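Local coordinates for protein RavA (Legionella pneumophila str. Paris, PDB 6WO6) that is a Legionella effector linked to cell invasion, probably delivered into the host cell, whose molecular activity is not assigned here, at residues Arg179-Asp184 / Gln188-Arg193; Phe171-Asp176 / Ser205-Ile210. The protein carries 2 engineered substitutions. One frame throughout, in Å; residues are numbered along the deposited sequence.

Contact 1 of 2, residues Arg179-Asp184 / Gln188-Arg193; sequences RLLLGD and QFFSSR
L180 and F189 meet CB to CB at 3.8 Å where helix 162-181 ends and the chain turns into the short, weakly bonded helix 188-191, a helix-loop-helix turn in an all-helical protein. L180 supplies most of its side of the contact: its CB comes to the F189 ring at the edge, near the ring plane, while CD1 lies against the backbone, 3.6 Å from Q188 O and close to F189 N. The extended Q188 side chain crosses that of L180 at about a right angle. L181 continues the apolar seam. Its CB lies 4.0 Å from F189 CD1, and because CG is anti to the backbone N (chi1 -171°) the branch carries CD1 to within 3.9 Å of F190 CE1.

Further out, G183 N donates to L180 O at 3.0 Å as the chain leaves the helix at L182. I217, P186, F207 and I210 pack on L181, and V233, I237 and F240 of helix 230-240 lie against F190, whose carbonyl oxygen accepts a hydrogen bond from K236 NZ. What sets the two rings is their own meeting: F189 turns its edge to the F190 face, with F189 CD2 3.8 Å above the F190 ring centre.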
loop_
_atom_site.group_PDB
_atom_site.type_symbol
_atom_site.label_atom_id
_atom_site.label_comp_id
_atom_site.label_asym_id
_atom_site.label_seq_id
_atom_site.Cartn_x
_atom_site.Cartn_y
_atom_site.Cartn_z
ATOM N N ARG A 179 -10.378 -8.670 -0.676
ATOM C CA ARG A 179 -11.509 -9.526 -0.329
ATOM C C ARG A 179 -12.813 -8.751 -0.163
ATOM O O ARG A 179 -13.889 -9.298 -0.433
ATOM C CB ARG A 179 -11.203 -10.308 0.950
ATOM N N LEU A 180 -12.751 -7.491 0.269
ATOM C CA LEU A 180 -13.952 -6.735 0.599
ATOM C C LEU A 180 -14.277 -5.660 -0.430
ATOM O O LEU A 180 -15.354 -5.695 -1.033
ATOM C CB LEU A 180 -13.810 -6.115 1.993
ATOM C CG LEU A 180 -13.626 -7.107 3.142
ATOM C CD1 LEU A 180 -13.789 -6.409 4.488
ATOM C CD2 LEU A 180 -14.595 -8.276 3.004
ATOM N N LEU A 181 -13.375 -4.699 -0.651
ATOM C CA LEU A 181 -13.694 -3.572 -1.523
ATOM C C LEU A 181 -13.982 -4.030 -2.948
ATOM O O LEU A 181 -14.925 -3.546 -3.585
ATOM C CB LEU A 181 -12.558 -2.552 -1.509
ATOM C CG LEU A 181 -12.860 -1.229 -2.217
ATOM C CD1 LEU A 181 -14.135 -0.614 -1.664
ATOM C CD2 LEU A 181 -11.695 -0.263 -2.076
ATOM N N LEU A 182 -13.186 -4.961 -3.464
ATOM C CA LEU A 182 -13.380 -5.489 -4.808
ATOM C C LEU A 182 -14.316 -6.691 -4.840
ATOM O O LEU A 182 -14.399 -7.365 -5.871
ATOM C CB LEU A 182 -12.033 -5.866 -5.426
ATOM C CG LEU A 182 -11.110 -4.703 -5.793
ATOM C CD1 LEU A 182 -9.732 -5.209 -6.183
ATOM C CD2 LEU A 182 -11.719 -3.883 -6.920
ATOM N N GLY A 183 -15.024 -6.971 -3.745
ATOM C CA GLY A 183 -15.919 -8.102 -3.666
ATOM C C GLY A 183 -17.376 -7.717 -3.858
ATOM O O GLY A 183 -17.714 -6.612 -4.290
ATOM N N ASP A 184 -18.255 -8.665 -3.527
ATOM C CA ASP A 184 -19.694 -8.458 -3.643
ATOM C C ASP A 184 -20.275 -7.614 -2.515
ATOM O O ASP A 184 -21.412 -7.146 -2.640
ATOM C CB ASP A 184 -20.420 -9.806 -3.693
ATOM C CG ASP A 184 -20.199 -10.542 -5.001
ATOM O OD1 ASP A 184 -20.038 -9.870 -6.042
ATOM O OD2 ASP A 184 -20.191 -11.792 -4.990
ATOM N N GLN A 188 -18.598 -3.690 3.526
ATOM C CA GLN A 188 -17.951 -4.304 4.680
ATOM C C GLN A 188 -16.507 -3.842 4.828
ATOM O O GLN A 188 -15.957 -3.886 5.933
ATOM C CB GLN A 188 -18.027 -5.824 4.572
ATOM C CG GLN A 188 -19.451 -6.365 4.658
ATOM C CD GLN A 188 -19.535 -7.845 4.352
ATOM O OE1 GLN A 188 -18.611 -8.427 3.779
ATOM N NE2 GLN A 188 -20.647 -8.465 4.732
ATOM N N PHE A 189 -15.878 -3.401 3.736
ATOM C CA PHE A 189 -14.557 -2.788 3.840
ATOM C C PHE A 189 -14.580 -1.613 4.806
ATOM O O PHE A 189 -13.627 -1.396 5.562
ATOM C CB PHE A 189 -14.079 -2.334 2.457
ATOM C CG PHE A 189 -12.721 -1.687 2.466
ATOM C CD1 PHE A 189 -11.573 -2.457 2.350
ATOM C CD2 PHE A 189 -12.588 -0.311 2.595
ATOM C CE1 PHE A 189 -10.321 -1.870 2.361
ATOM C CE2 PHE A 189 -11.335 0.281 2.611
ATOM C CZ PHE A 189 -10.203 -0.501 2.492
ATOM N N PHE A 190 -15.672 -0.850 4.801
ATOM C CA PHE A 190 -15.801 0.330 5.643
ATOM C C PHE A 190 -16.445 0.030 6.988
ATOM O O PHE A 190 -16.114 0.685 7.984
ATOM C CB PHE A 190 -16.616 1.402 4.913
ATOM C CG PHE A 190 -16.025 1.816 3.596
ATOM C CD1 PHE A 190 -16.272 1.083 2.446
ATOM C CD2 PHE A 190 -15.219 2.937 3.507
ATOM C CE1 PHE A 190 -15.723 1.462 1.231
ATOM C CE2 PHE A 190 -14.670 3.322 2.295
ATOM C CZ PHE A 190 -14.923 2.583 1.156
ATOM N N SER A 191 -17.356 -0.938 7.045
ATOM C CA SER A 191 -18.035 -1.266 8.291
ATOM C C SER A 191 -17.272 -2.271 9.147
ATOM O O SER A 191 -17.777 -2.667 10.202
ATOM C CB SER A 191 -19.443 -1.803 8.005
ATOM O OG SER A 191 -19.393 -2.979 7.216
ATOM N N SER A 192 -16.080 -2.687 8.728
ATOM C CA SER A 192 -15.315 -3.660 9.494
ATOM C C SER A 192 -14.828 -3.057 10.806
ATOM O O SER A 192 -14.511 -1.868 10.893
ATOM C CB SER A 192 -14.122 -4.167 8.679
ATOM O OG SER A 192 -13.298 -5.032 9.443
ATOM N N ARG A 193 -14.776 -3.899 11.840
ATOM C CA ARG A 193 -14.237 -3.455 13.121
ATOM C C ARG A 193 -12.757 -3.115 13.015
ATOM O O ARG A 193 -12.258 -2.275 13.773
ATOM C CB ARG A 193 -14.464 -4.528 14.186
#

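Contact 2 of 2, residues Phe171-Asp176 / Ser205-Ile210; sequences FAVRRD and SLFNVI
V173 and L206 make the main apolar contact between the middle of helix 162-181 and the 3-10 turns of 205-210, with V173 CG1 3.9 Å from L206 CD1. The same CG1 also approaches F207, at 4.3 Å from CE2, obliquely to the ring. V173 has CG1 anti to its backbone N (chi1 167°), and this branch is the one that serves both partners. The two aliphatic side chains meet at a slant, and L206 pushes a single methyl, CD1, into the helix surface. That methyl also lies 4.0 Å from R174 N and 4.2 Å from R174 CB, so it rests on the junction between two consecutive helical residues.

The charged side-chain ends find their partners beyond this apolar patch. R174 meets L206 chiefly with its backbone N and CB; the chain then bends at chi2 (85°), bringing CD near L206 CD2 as well, and its guanidinium finds partners outside both segments, with NH2 bonded to A139 O and NH1 in a salt bridge with E178 OE2. Along the helix itself, R175 NE pairs with D176 OD1 at a long 3.5 Å.

Backbone bonds keep each segment in shape. R175 N to F171 O follows the alpha pattern, whereas N208 N to S205 O and I210 N to F207 O give the tighter 3-10 spacing.

Around this contact, L136 and E140 of helix 131-141 pack on L206, while S199 and C200 of helix 197-202 lie against V173 and F207 respectively. F207 also stacks with F240 of helix 230-240, so the segment between helices 197-202 and 214-224 is wedged against several helices at once.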
loop_
_atom_site.group_PDB
_atom_site.type_symbol
_atom_site.label_atom_id
_atom_site.label_comp_id
_atom_site.label_asym_id
_atom_site.label_seq_id
_atom_site.Cartn_x
_atom_site.Cartn_y
_atom_site.Cartn_z
ATOM N N PHE A 171 -0.264 -5.045 4.980
ATOM C CA PHE A 171 -0.837 -6.333 4.601
ATOM C C PHE A 171 -2.338 -6.366 4.857
ATOM O O PHE A 171 -3.104 -6.881 4.032
ATOM C CB PHE A 171 -0.141 -7.464 5.359
ATOM C CG PHE A 171 1.139 -7.924 4.725
ATOM C CD1 PHE A 171 1.375 -7.709 3.378
ATOM C CD2 PHE A 171 2.104 -8.577 5.475
ATOM C CE1 PHE A 171 2.554 -8.135 2.789
ATOM C CE2 PHE A 171 3.284 -9.006 4.893
ATOM C CZ PHE A 171 3.509 -8.783 3.548
ATOM N N ALA A 172 -2.779 -5.820 5.997
ATOM C CA ALA A 172 -4.209 -5.790 6.294
ATOM C C ALA A 172 -4.971 -4.962 5.266
ATOM O O ALA A 172 -6.046 -5.366 4.800
ATOM C CB ALA A 172 -4.442 -5.238 7.701
ATOM N N VAL A 173 -4.434 -3.793 4.908
ATOM C CA VAL A 173 -5.118 -2.939 3.939
ATOM C C VAL A 173 -5.213 -3.635 2.584
ATOM O O VAL A 173 -6.263 -3.603 1.927
ATOM C CB VAL A 173 -4.417 -1.573 3.837
ATOM C CG1 VAL A 173 -4.909 -0.812 2.616
ATOM C CG2 VAL A 173 -4.673 -0.765 5.095
ATOM N N ARG A 174 -4.132 -4.292 2.154
ATOM C CA ARG A 174 -4.171 -5.017 0.884
ATOM C C ARG A 174 -5.199 -6.145 0.924
ATOM O O ARG A 174 -5.988 -6.321 -0.016
ATOM C CB ARG A 174 -2.783 -5.566 0.553
ATOM C CG ARG A 174 -2.726 -6.384 -0.728
ATOM C CD ARG A 174 -2.535 -5.502 -1.950
ATOM N NE ARG A 174 -2.836 -6.214 -3.188
ATOM C CZ ARG A 174 -1.983 -7.012 -3.827
ATOM N NH1 ARG A 174 -2.353 -7.616 -4.948
ATOM N NH2 ARG A 174 -0.764 -7.209 -3.347
ATOM N N ARG A 175 -5.202 -6.921 2.012
ATOM C CA ARG A 175 -6.141 -8.031 2.139
ATOM C C ARG A 175 -7.585 -7.546 2.085
ATOM O O ARG A 175 -8.436 -8.170 1.437
ATOM C CB ARG A 175 -5.878 -8.785 3.444
ATOM C CG ARG A 175 -6.885 -9.876 3.761
ATOM C CD ARG A 175 -6.766 -10.324 5.210
ATOM N NE ARG A 175 -6.958 -9.213 6.138
ATOM C CZ ARG A 175 -7.035 -9.342 7.460
ATOM N NH1 ARG A 175 -7.211 -8.272 8.224
ATOM N NH2 ARG A 175 -6.942 -10.542 8.019
ATOM N N ASP A 176 -7.882 -6.430 2.755
ATOM C CA ASP A 176 -9.260 -5.954 2.784
ATOM C C ASP A 176 -9.666 -5.298 1.469
ATOM O O ASP A 176 -10.843 -5.357 1.093
ATOM C CB ASP A 176 -9.467 -4.995 3.954
ATOM C CG ASP A 176 -9.645 -5.723 5.272
ATOM O OD1 ASP A 176 -9.556 -6.971 5.279
ATOM O OD2 ASP A 176 -9.880 -5.052 6.298
ATOM N N SER A 205 -1.414 4.328 -1.814
ATOM C CA SER A 205 -1.034 3.804 -3.124
ATOM C C SER A 205 -1.644 2.433 -3.381
ATOM O O SER A 205 -1.876 2.065 -4.538
ATOM C CB SER A 205 0.486 3.728 -3.246
ATOM O OG SER A 205 1.088 4.961 -2.901
ATOM N N LEU A 206 -1.918 1.670 -2.319
ATOM C CA LEU A 206 -2.531 0.356 -2.471
ATOM C C LEU A 206 -3.911 0.423 -3.112
ATOM O O LEU A 206 -4.381 -0.587 -3.649
ATOM C CB LEU A 206 -2.631 -0.340 -1.112
ATOM C CG LEU A 206 -1.313 -0.792 -0.494
ATOM C CD1 LEU A 206 -1.567 -1.563 0.791
ATOM C CD2 LEU A 206 -0.538 -1.634 -1.492
ATOM N N PHE A 207 -4.576 1.576 -3.069
ATOM C CA PHE A 207 -5.875 1.681 -3.721
ATOM C C PHE A 207 -5.760 1.878 -5.228
ATOM O O PHE A 207 -6.780 1.808 -5.925
ATOM C CB PHE A 207 -6.687 2.811 -3.082
ATOM C CG PHE A 207 -7.091 2.520 -1.664
ATOM C CD1 PHE A 207 -8.284 1.871 -1.390
ATOM C CD2 PHE A 207 -6.265 2.866 -0.607
ATOM C CE1 PHE A 207 -8.649 1.585 -0.085
ATOM C CE2 PHE A 207 -6.628 2.587 0.700
ATOM C CZ PHE A 207 -7.819 1.945 0.962
ATOM N N ASN A 208 -4.545 2.077 -5.750
ATOM C CA ASN A 208 -4.350 2.170 -7.193
ATOM C C ASN A 208 -4.825 0.921 -7.926
ATOM O O ASN A 208 -4.984 0.957 -9.150
ATOM C CB ASN A 208 -2.873 2.423 -7.509
ATOM C CG ASN A 208 -2.420 3.816 -7.112
ATOM O OD1 ASN A 208 -3.217 4.636 -6.656
ATOM N ND2 ASN A 208 -1.128 4.087 -7.279
ATOM N N VAL A 209 -5.058 -0.179 -7.205
ATOM C CA VAL A 209 -5.538 -1.397 -7.843
ATOM C C VAL A 209 -6.986 -1.244 -8.302
ATOM O O VAL A 209 -7.416 -1.920 -9.243
ATOM C CB VAL A 209 -5.361 -2.596 -6.888
ATOM C CG1 VAL A 209 -6.217 -2.427 -5.640
ATOM C CG2 VAL A 209 -5.682 -3.904 -7.590
ATOM N N ILE A 210 -7.761 -0.351 -7.672
ATOM C CA ILE A 210 -9.166 -0.207 -8.055
ATOM C C ILE A 210 -9.361 0.707 -9.251
ATOM O O ILE A 210 -10.509 0.954 -9.644
ATOM C CB ILE A 210 -10.045 0.326 -6.903
ATOM C CG1 ILE A 210 -9.761 1.807 -6.643
ATOM C CG2 ILE A 210 -9.857 -0.507 -5.645
ATOM C CD1 ILE A 210 -10.580 2.401 -5.521
#

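How the contacts relate
Helix 162-181 serves both contacts: its middle turns face 205-210 in contact 2, and its C-terminal end faces 188-193 in contact 1. The centres lie about 11 Å apart, and contact 1 is nested within the chain loop that contact 2 closes. A probable hydrogen bond of 3.1 Å from L181 N to D176 O joins them along the helix, spanning five residues, as expected of the wider pi-type turn there. Across the interior, F189 CZ of contact 1 packs 3.7 Å from F207 CE1 of contact 2, and L181 CD2 lies 4.0 Å from I210 CG2. Through these carbon contacts the two apolar patches adjoin.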